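PDB 3BS0: TodX, which carries toluene, and aromatic hydrocarbons more generally, across the outer membrane of Pseudomonas putida as a first step in their biodegradation. Local coordinates for residues S129-V134 against S161-L166; T146-F151 against L225-T230; V155-T160 against D215-G220. All coordinates share one frame; numbering follows the deposited sequence.

Interaction 1 of 3, residues S129-V134 against S161-L166; sequences SSRLIV and SLNLEL. With C8E ((hydroxyethyloxy)tri(ethyloxy)octane), chain D.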
loop_
_atom_site.group_PDB
_atom_site.type_symbol
_atom_site.label_atom_id
_atom_site.label_comp_id
_atom_site.label_asym_id
_atom_site.label_seq_id
_atom_site.Cartn_x
_atom_site.Cartn_y
_atom_site.Cartn_z
ATOM N N SER A 129 5.446 -3.418 -16.185
ATOM C CA SER A 129 4.367 -3.043 -15.314
ATOM C C SER A 129 4.492 -3.630 -13.919
ATOM O O SER A 129 5.364 -4.451 -13.644
ATOM C CB SER A 129 3.038 -3.454 -15.950
ATOM O OG SER A 129 3.005 -4.847 -16.223
ATOM N N SER A 130 3.582 -3.216 -13.049
ATOM C CA SER A 130 3.627 -3.641 -11.679
ATOM C C SER A 130 2.240 -3.614 -11.076
ATOM O O SER A 130 1.391 -2.857 -11.513
ATOM C CB SER A 130 4.508 -2.669 -10.910
ATOM O OG SER A 130 5.487 -3.348 -10.175
ATOM N N ARG A 131 2.024 -4.438 -10.060
ATOM C CA ARG A 131 0.755 -4.456 -9.358
ATOM C C ARG A 131 0.847 -5.258 -8.082
ATOM O O ARG A 131 1.116 -6.453 -8.122
ATOM C CB ARG A 131 -0.357 -5.048 -10.208
ATOM C CG ARG A 131 -1.638 -5.223 -9.419
ATOM C CD ARG A 131 -2.629 -4.118 -9.676
ATOM N NE ARG A 131 -3.334 -4.328 -10.938
ATOM C CZ ARG A 131 -3.947 -5.463 -11.277
ATOM N NH1 ARG A 131 -3.941 -6.505 -10.447
ATOM N NH2 ARG A 131 -4.572 -5.557 -12.446
ATOM N N LEU A 132 0.625 -4.602 -6.951
ATOM C CA LEU A 132 0.656 -5.295 -5.679
ATOM C C LEU A 132 -0.732 -5.145 -5.089
ATOM O O LEU A 132 -1.281 -4.043 -5.049
ATOM C CB LEU A 132 1.678 -4.675 -4.741
ATOM C CG LEU A 132 1.824 -5.442 -3.425
ATOM C CD1 LEU A 132 2.744 -6.640 -3.610
ATOM C CD2 LEU A 132 2.393 -4.538 -2.392
ATOM N N ILE A 133 -1.317 -6.257 -4.660
ATOM C CA ILE A 133 -2.647 -6.219 -4.077
ATOM C C ILE A 133 -2.582 -6.873 -2.709
ATOM O O ILE A 133 -2.016 -7.953 -2.546
ATOM C CB ILE A 133 -3.653 -6.929 -4.966
ATOM C CG1 ILE A 133 -3.535 -6.378 -6.378
ATOM C CG2 ILE A 133 -5.064 -6.668 -4.459
ATOM C CD1 ILE A 133 -4.499 -6.966 -7.366
ATOM N N VAL A 134 -3.154 -6.194 -1.727
ATOM C CA VAL A 134 -3.133 -6.661 -0.357
ATOM C C VAL A 134 -4.507 -6.636 0.248
ATOM O O VAL A 134 -5.133 -5.579 0.339
ATOM C CB VAL A 134 -2.271 -5.756 0.511
ATOM C CG1 VAL A 134 -2.244 -6.280 1.934
ATOM C CG2 VAL A 134 -0.880 -5.637 -0.081
ATOM N N SER A 161 -0.759 -10.330 -3.339
ATOM C CA SER A 161 -0.546 -10.850 -4.672
ATOM C C SER A 161 0.415 -9.866 -5.370
ATOM O O SER A 161 0.356 -8.644 -5.149
ATOM C CB SER A 161 -1.892 -10.930 -5.403
ATOM O OG SER A 161 -1.762 -11.472 -6.707
ATOM N N LEU A 162 1.319 -10.398 -6.181
ATOM C CA LEU A 162 2.268 -9.555 -6.893
ATOM C C LEU A 162 2.350 -9.865 -8.365
ATOM O O LEU A 162 2.734 -10.962 -8.740
ATOM C CB LEU A 162 3.689 -9.672 -6.337
ATOM C CG LEU A 162 4.640 -8.969 -7.321
ATOM C CD1 LEU A 162 4.240 -7.503 -7.388
ATOM C CD2 LEU A 162 6.122 -9.103 -6.942
ATOM N N ASN A 163 1.985 -8.891 -9.191
ATOM C CA ASN A 163 2.092 -9.017 -10.638
ATOM C C ASN A 163 3.291 -8.171 -11.048
ATOM O O ASN A 163 3.464 -7.039 -10.593
ATOM C CB ASN A 163 0.822 -8.532 -11.336
ATOM C CG ASN A 163 -0.313 -9.518 -11.199
ATOM O OD1 ASN A 163 -0.238 -10.633 -11.703
ATOM N ND2 ASN A 163 -1.370 -9.119 -10.503
ATOM N N LEU A 164 4.133 -8.742 -11.898
ATOM C CA LEU A 164 5.328 -8.070 -12.347
ATOM C C LEU A 164 5.618 -8.376 -13.811
ATOM O O LEU A 164 5.399 -9.482 -14.292
ATOM C CB LEU A 164 6.510 -8.541 -11.502
ATOM C CG LEU A 164 7.583 -7.574 -11.019
ATOM C CD1 LEU A 164 8.831 -8.373 -10.675
ATOM C CD2 LEU A 164 7.887 -6.559 -12.083
ATOM N N GLU A 165 6.131 -7.373 -14.500
ATOM C CA GLU A 165 6.525 -7.463 -15.892
ATOM C C GLU A 165 7.734 -6.513 -15.807
ATOM O O GLU A 165 7.562 -5.318 -15.556
ATOM C CB GLU A 165 5.396 -6.905 -16.771
ATOM C CG GLU A 165 5.052 -7.712 -18.046
ATOM C CD GLU A 165 4.841 -9.219 -17.813
ATOM O OE1 GLU A 165 4.042 -9.605 -16.917
ATOM O OE2 GLU A 165 5.477 -10.015 -18.555
ATOM N N LEU A 166 8.949 -7.048 -15.962
ATOM C CA LEU A 166 10.164 -6.243 -15.849
ATOM C C LEU A 166 11.379 -6.599 -16.738
ATOM O O LEU A 166 11.966 -7.662 -16.625
ATOM C CB LEU A 166 10.611 -6.253 -14.397
ATOM C CG LEU A 166 11.934 -5.597 -14.002
ATOM C CD1 LEU A 166 11.829 -4.103 -14.167
ATOM C CD2 LEU A 166 12.246 -5.945 -12.545
HETATM C C1 C8E D . 5.449 -4.922 0.592
HETATM C C2 C8E D . 5.816 -4.809 -0.821
HETATM C C3 C8E D . 6.733 -5.821 -1.348
HETATM C C4 C8E D . 6.601 -5.726 -2.760
HETATM C C5 C8E D . 7.770 -6.215 -3.404
HETATM C C6 C8E D . 7.591 -6.067 -4.825
HETATM C C7 C8E D . 9.056 -5.888 -5.112
HETATM C C8 C8E D . 9.868 -7.104 -5.000
HETATM O O9 C8E D . 10.835 -7.533 -5.925
HETATM C C10 C8E D . 10.284 -7.794 -7.276
HETATM C C11 C8E D . 11.523 -8.303 -8.074
HETATM O O12 C8E D . 11.651 -9.835 -8.182
HETATM C C13 C8E D . 11.658 -10.180 -9.602
HETATM C C14 C8E D . 12.874 -9.769 -10.518
HETATM O O15 C8E D . 14.332 -9.897 -10.248
HETATM C C16 C8E D . 14.806 -8.678 -9.530
HETATM C C17 C8E D . 15.233 -7.503 -10.443
HETATM O O18 C8E D . 16.469 -6.782 -10.433
HETATM C C19 C8E D . 16.404 -5.658 -9.501
HETATM C C20 C8E D . 16.530 -4.125 -9.818
HETATM O O21 C8E D . 17.773 -3.497 -9.516
#
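Ser129 to Ile133 run antiparallel to Ser161 to Glu165 as neighbouring strands of the barrel, with short axes 4.8 Å apart. The pairs Ser129-Glu165, Arg131-Asn163 and Ile133-Ser161 are hydrogen-bonded; Ser130-Leu164 and Leu132-Leu162 between them are not. Asn163 N gives Arg131 O a nearly straight bond, 2.8 Å and 175° at the hydrogen. The return bond from Arg131 N to Asn163 O is weak.

Leu132, Leu162 and Leu164 share one face with Ser130. The CG of Leu132 is anti to its backbone N (chi1 -175°). This carries CD1 to 4.2 Å from Leu162 CD1, while Leu132 CD2 lies 3.8 Å from C2 of the detergent C8E. Leu162 CD2 meets C6 of the same octyl tail at 4.0 Å. Leu164 CD1 touches C13, in the glycol part of C8E, at 3.5 Å.

The other face is mostly polar, with Ile133 beside Ser161 as its apolar member. Arg131 and Asn163 lie side by side and point the same way, with guanidinium and amide planes 84° apart. Arg131 NH1 and Asn163 ND2 come to 3.7 Å, but both are donors and do not bond to each other. Ser129 OG sits against Glu165 CB, while the Glu165 carboxylate leads off to Ser203 and His201. The two strands thus offer an apolar surface to the bound amphiphile and keep their charges on the opposite face, consistent with the passage of hydrophobic molecules.

Interaction 2 of 3, residues T146-F151 against L225-T230; sequences TSKLTF and LTYKLT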
loop_
_atom_site.group_PDB
_atom_site.type_symbol
_atom_site.label_atom_id
_atom_site.label_comp_id
_atom_site.label_asym_id
_atom_site.label_seq_id
_atom_site.Cartn_x
_atom_site.Cartn_y
_atom_site.Cartn_z
ATOM N N THR A 146 -14.077 1.885 30.986
ATOM C CA THR A 146 -14.468 2.808 32.033
ATOM C C THR A 146 -14.718 4.280 31.717
ATOM O O THR A 146 -14.077 5.147 32.302
ATOM C CB THR A 146 -13.463 2.763 33.183
ATOM O OG1 THR A 146 -13.930 3.608 34.239
ATOM C CG2 THR A 146 -12.095 3.232 32.720
ATOM N N SER A 147 -15.636 4.570 30.804
ATOM C CA SER A 147 -15.985 5.960 30.508
ATOM C C SER A 147 -14.844 6.890 30.091
ATOM O O SER A 147 -15.065 7.868 29.367
ATOM C CB SER A 147 -16.685 6.548 31.737
ATOM O OG SER A 147 -16.789 7.957 31.656
ATOM N N LYS A 148 -13.635 6.587 30.557
ATOM C CA LYS A 148 -12.449 7.387 30.267
ATOM C C LYS A 148 -11.531 6.738 29.228
ATOM O O LYS A 148 -11.199 7.356 28.216
ATOM C CB LYS A 148 -11.676 7.648 31.569
ATOM C CG LYS A 148 -11.485 6.404 32.436
ATOM C CD LYS A 148 -10.548 6.636 33.621
ATOM C CE LYS A 148 -10.260 5.327 34.357
ATOM N NZ LYS A 148 -9.132 5.402 35.331
ATOM N N LEU A 149 -11.114 5.500 29.485
ATOM C CA LEU A 149 -10.243 4.779 28.560
ATOM C C LEU A 149 -11.051 3.834 27.677
ATOM O O LEU A 149 -12.210 3.538 27.969
ATOM C CB LEU A 149 -9.182 3.987 29.326
ATOM C CG LEU A 149 -9.647 3.003 30.400
ATOM C CD1 LEU A 149 -10.697 2.060 29.850
ATOM C CD2 LEU A 149 -8.447 2.216 30.899
ATOM N N THR A 150 -10.433 3.344 26.610
ATOM C CA THR A 150 -11.130 2.444 25.705
ATOM C C THR A 150 -10.174 1.447 25.060
ATOM O O THR A 150 -9.416 1.782 24.156
ATOM C CB THR A 150 -11.854 3.245 24.618
ATOM O OG1 THR A 150 -12.645 4.267 25.234
ATOM C CG2 THR A 150 -12.760 2.352 23.811
ATOM N N PHE A 151 -10.224 0.212 25.536
ATOM C CA PHE A 151 -9.368 -0.853 25.032
ATOM C C PHE A 151 -9.757 -1.186 23.590
ATOM O O PHE A 151 -10.897 -0.961 23.190
ATOM C CB PHE A 151 -9.537 -2.080 25.935
ATOM C CG PHE A 151 -8.339 -2.981 25.985
ATOM C CD1 PHE A 151 -8.208 -3.901 27.018
ATOM C CD2 PHE A 151 -7.342 -2.917 25.011
ATOM C CE1 PHE A 151 -7.097 -4.746 27.083
ATOM C CE2 PHE A 151 -6.226 -3.755 25.063
ATOM C CZ PHE A 151 -6.103 -4.670 26.100
ATOM N N LEU A 225 -5.693 2.328 22.341
ATOM C CA LEU A 225 -6.542 2.840 23.401
ATOM C C LEU A 225 -6.860 4.312 23.275
ATOM O O LEU A 225 -6.287 5.018 22.447
ATOM C CB LEU A 225 -5.908 2.560 24.768
ATOM C CG LEU A 225 -4.416 2.850 24.966
ATOM C CD1 LEU A 225 -4.139 4.343 24.906
ATOM C CD2 LEU A 225 -3.975 2.277 26.298
ATOM N N THR A 226 -7.790 4.770 24.100
ATOM C CA THR A 226 -8.194 6.165 24.078
ATOM C C THR A 226 -8.501 6.714 25.466
ATOM O O THR A 226 -8.728 5.958 26.416
ATOM C CB THR A 226 -9.422 6.369 23.166
ATOM O OG1 THR A 226 -10.366 5.313 23.387
ATOM C CG2 THR A 226 -9.006 6.369 21.714
ATOM N N TYR A 227 -8.496 8.040 25.570
ATOM C CA TYR A 227 -8.768 8.711 26.833
ATOM C C TYR A 227 -9.220 10.155 26.598
ATOM O O TYR A 227 -8.662 10.860 25.751
ATOM C CB TYR A 227 -7.514 8.706 27.705
ATOM C CG TYR A 227 -7.778 9.134 29.129
ATOM C CD1 TYR A 227 -8.205 8.210 30.087
ATOM C CD2 TYR A 227 -7.616 10.468 29.520
ATOM C CE1 TYR A 227 -8.457 8.604 31.401
ATOM C CE2 TYR A 227 -7.871 10.869 30.831
ATOM C CZ TYR A 227 -8.289 9.933 31.764
ATOM O OH TYR A 227 -8.527 10.329 33.057
ATOM N N LYS A 228 -10.228 10.588 27.357
ATOM C CA LYS A 228 -10.767 11.944 27.243
ATOM C C LYS A 228 -10.375 12.767 28.460
ATOM O O LYS A 228 -11.128 12.828 29.427
ATOM C CB LYS A 228 -12.297 11.911 27.167
ATOM C CG LYS A 228 -12.860 11.043 26.072
ATOM C CD LYS A 228 -14.243 10.521 26.431
ATOM C CE LYS A 228 -14.665 9.426 25.452
ATOM N NZ LYS A 228 -15.928 8.739 25.832
ATOM N N LEU A 229 -9.211 13.405 28.435
ATOM C CA LEU A 229 -8.825 14.209 29.587
ATOM C C LEU A 229 -9.816 15.359 29.783
ATOM O O LEU A 229 -10.285 15.583 30.896
ATOM C CB LEU A 229 -7.388 14.729 29.440
ATOM C CG LEU A 229 -6.948 15.459 28.177
ATOM C CD1 LEU A 229 -5.493 15.851 28.330
ATOM C CD2 LEU A 229 -7.131 14.570 26.965
ATOM N N THR A 230 -10.142 16.073 28.706
ATOM C CA THR A 230 -11.112 17.165 28.783
ATOM C C THR A 230 -12.436 16.739 28.138
ATOM O O THR A 230 -12.630 15.565 27.817
ATOM C CB THR A 230 -10.633 18.437 28.064
ATOM O OG1 THR A 230 -11.506 19.529 28.384
ATOM C CG2 THR A 230 -10.694 18.248 26.591
#
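Lys148 meets Tyr227 through both backbone and side chain, where the turn 146-151 lies against the end of strand 214-228. Lys148 O has two approaches, both from the strand segment. It receives a weak, long bond from Lys228 N at 3.5 Å. It also takes a CA-H...O contact from Tyr227 CA at 3.1 Å, almost straight at 174°. Thr150 N has a weak bond to Thr226 O, an atom whose place is not sure. Thr150 O is approached by Leu225 CA at 3.2 Å. The strand segment finds other backbone partners on its far neighbour: Leu225 bonds with Ala237, and Tyr227 with Leu235.

The side chains add mostly apolar packing. The Lys148 chain passes the Tyr227 ring obliquely. Lys148 CB is 3.4 Å from Tyr227 CE1, and Lys148 CD is 3.6 Å from the same atom. Lys228 NZ lies 3.7 Å from Ser147 O, a near approach and not a hydrogen bond. The placing of the Thr150 and Thr226 hydroxyls is doubtful in the model. Both threonines are buried; Thr150 also touches Ser38, and Thr226 touches Ser22 and Phe39.

This is a short hairpin turn between barrel strands 129-143 and 151-169, laid beside the next strand at the barrel end. The residues before the first strand pack there, as the N-terminal hatch does in FadL relatives.

Interaction 3 of 3, residues V155-T160 against D215-G220; sequences VDLVWT and DAVGWG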
loop_
_atom_site.group_PDB
_atom_site.type_symbol
_atom_site.label_atom_id
_atom_site.label_comp_id
_atom_site.label_asym_id
_atom_site.label_seq_id
_atom_site.Cartn_x
_atom_site.Cartn_y
_atom_site.Cartn_z
ATOM N N VAL A 155 -6.907 -8.858 15.227
ATOM C CA VAL A 155 -5.960 -9.680 14.474
ATOM C C VAL A 155 -6.300 -9.506 13.009
ATOM O O VAL A 155 -7.360 -8.974 12.672
ATOM C CB VAL A 155 -6.014 -11.178 14.801
ATOM C CG1 VAL A 155 -5.410 -11.432 16.177
ATOM C CG2 VAL A 155 -7.437 -11.687 14.703
ATOM N N ASP A 156 -5.424 -9.987 12.132
ATOM C CA ASP A 156 -5.619 -9.776 10.710
ATOM C C ASP A 156 -5.916 -10.844 9.693
ATOM O O ASP A 156 -7.052 -11.226 9.486
ATOM C CB ASP A 156 -4.445 -8.967 10.180
ATOM C CG ASP A 156 -4.816 -7.548 9.925
ATOM O OD1 ASP A 156 -5.839 -7.123 10.498
ATOM O OD2 ASP A 156 -4.100 -6.861 9.171
ATOM N N LEU A 157 -4.863 -11.295 9.039
ATOM C CA LEU A 157 -4.936 -12.231 7.933
ATOM C C LEU A 157 -4.864 -11.287 6.737
ATOM O O LEU A 157 -5.809 -10.549 6.422
ATOM C CB LEU A 157 -6.241 -13.027 7.885
ATOM C CG LEU A 157 -6.483 -13.759 6.549
ATOM C CD1 LEU A 157 -5.171 -14.019 5.803
ATOM C CD2 LEU A 157 -7.200 -15.071 6.826
ATOM N N VAL A 158 -3.702 -11.320 6.103
ATOM C CA VAL A 158 -3.378 -10.500 4.962
ATOM C C VAL A 158 -3.117 -11.440 3.788
ATOM O O VAL A 158 -2.518 -12.500 3.958
ATOM C CB VAL A 158 -2.116 -9.698 5.303
ATOM C CG1 VAL A 158 -1.710 -8.790 4.150
ATOM C CG2 VAL A 158 -2.360 -8.915 6.575
ATOM N N TRP A 159 -3.602 -11.068 2.608
ATOM C CA TRP A 159 -3.407 -11.857 1.393
ATOM C C TRP A 159 -2.737 -10.899 0.415
ATOM O O TRP A 159 -3.287 -9.850 0.083
ATOM C CB TRP A 159 -4.756 -12.333 0.814
ATOM C CG TRP A 159 -4.640 -13.163 -0.463
ATOM C CD1 TRP A 159 -4.290 -14.478 -0.556
ATOM C CD2 TRP A 159 -4.836 -12.707 -1.815
ATOM N NE1 TRP A 159 -4.251 -14.869 -1.872
ATOM C CE2 TRP A 159 -4.577 -13.803 -2.667
ATOM C CE3 TRP A 159 -5.196 -11.476 -2.389
ATOM C CZ2 TRP A 159 -4.673 -13.708 -4.062
ATOM C CZ3 TRP A 159 -5.289 -11.382 -3.788
ATOM C CH2 TRP A 159 -5.025 -12.492 -4.601
ATOM N N THR A 160 -1.539 -11.245 -0.034
ATOM C CA THR A 160 -0.823 -10.381 -0.958
ATOM C C THR A 160 -0.593 -11.074 -2.265
ATOM O O THR A 160 -0.273 -12.251 -2.304
ATOM C CB THR A 160 0.559 -9.971 -0.422
ATOM O OG1 THR A 160 0.651 -10.266 0.977
ATOM C CG2 THR A 160 0.771 -8.489 -0.625
ATOM N N ASP A 215 2.017 -15.009 -4.484
ATOM C CA ASP A 215 1.209 -14.504 -3.402
ATOM C C ASP A 215 1.678 -15.114 -2.115
ATOM O O ASP A 215 2.542 -15.970 -2.103
ATOM C CB ASP A 215 -0.265 -14.879 -3.631
ATOM C CG ASP A 215 -0.454 -16.379 -3.891
ATOM O OD1 ASP A 215 0.394 -17.176 -3.429
ATOM O OD2 ASP A 215 -1.441 -16.775 -4.544
ATOM N N ALA A 216 1.086 -14.667 -1.025
ATOM C CA ALA A 216 1.412 -15.187 0.280
ATOM C C ALA A 216 0.201 -14.908 1.151
ATOM O O ALA A 216 -0.607 -14.024 0.847
ATOM C CB ALA A 216 2.621 -14.483 0.826
ATOM N N VAL A 217 0.048 -15.690 2.210
ATOM C CA VAL A 217 -1.044 -15.472 3.137
ATOM C C VAL A 217 -0.358 -15.415 4.491
ATOM O O VAL A 217 0.626 -16.100 4.700
ATOM C CB VAL A 217 -2.067 -16.612 3.112
ATOM C CG1 VAL A 217 -3.363 -16.134 3.741
ATOM C CG2 VAL A 217 -2.312 -17.072 1.692
ATOM N N GLY A 218 -0.846 -14.576 5.394
ATOM C CA GLY A 218 -0.234 -14.478 6.702
ATOM C C GLY A 218 -1.161 -13.806 7.687
ATOM O O GLY A 218 -2.292 -13.473 7.355
ATOM N N TRP A 219 -0.672 -13.612 8.905
ATOM C CA TRP A 219 -1.424 -12.979 9.986
ATOM C C TRP A 219 -0.881 -11.553 10.200
ATOM O O TRP A 219 0.121 -11.158 9.608
ATOM C CB TRP A 219 -1.242 -13.775 11.287
ATOM C CG TRP A 219 -2.399 -14.662 11.799
ATOM C CD1 TRP A 219 -2.571 -15.097 13.097
ATOM C CD2 TRP A 219 -3.471 -15.252 11.045
ATOM N NE1 TRP A 219 -3.674 -15.913 13.192
ATOM C CE2 TRP A 219 -4.248 -16.026 11.954
ATOM C CE3 TRP A 219 -3.859 -15.204 9.704
ATOM C CZ2 TRP A 219 -5.377 -16.744 11.555
ATOM C CZ3 TRP A 219 -4.984 -15.921 9.308
ATOM C CH2 TRP A 219 -5.731 -16.678 10.234
ATOM N N GLY A 220 -1.545 -10.802 11.072
ATOM C CA GLY A 220 -1.151 -9.439 11.383
ATOM C C GLY A 220 -2.075 -8.965 12.487
ATOM O O GLY A 220 -3.035 -9.653 12.808
#
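Leu157 sets its CG anti to the backbone N (chi1 166°), and Trp219 turns its indole back towards it (chi1 -105°), which brings the two side chains together across adjacent strands. The strands belong to the antiparallel beta barrel of the FadL family. They pair regularly at Val158-Gly218 and Thr160-Ala216, both hydrogen-bonded, with Trp159-Val217 as the non-hydrogen-bonded pair between. Towards Asp156 the regular pairing lapses, and the bond from Asp156 N to Gly220 O is weak and, being too short in the model, doubtful. The Asp156 carboxylate turns to Arg222, with which it forms a salt bridge.

On the surface, Leu157 divides its two methyls. CD2 reaches Trp219 CZ3 at 3.4 Å, approaching the ring obliquely, and Leu157 CB comes to 3.5 Å from the same ring atom. CD1 packs on Val217 CG1 at 3.5 Å. Without the two methyls, as with an alanine here, the Trp219 ring would probably have less to rest on and be freer to turn, and a gap would be likely to open beside Val217. The other methyl of Val217, CG2, lies at the edge of the Trp159 ring, 4.0 Å from CD1. One valine thus bridges Leu157 and Trp159 along this apolar patch.

On the other face, Val158 and Thr160 touch Val134 of the preceding strand, and Ala216 touches Val245 and Leu248. The Thr160 amide gives a nearly straight bond: N to Ala216 O, 3.1 Å and 170° at the hydrogen.

Interactions 1 and 3 share strand 151-169, which pairs with 129-143 in one and with 214-228 in the other. Their centres are about 17 Å apart, and they touch where Val134 packs on Val158 and Thr160. Both rest mainly on regular antiparallel pairing, though interaction 3 loses it at one end. Interaction 1 buries leucines beside a bound detergent and leaves polar groups on its other face; interaction 3 instead carries leucine, valine and tryptophan on the surface. Interaction 2 again involves strand 214-228, at its far end. Its centre is about 42 Å from that of interaction 1. It lies mostly at the surface, with two threonines buried, and its weak backbone bonds contrast with the mostly regular ladders elsewhere.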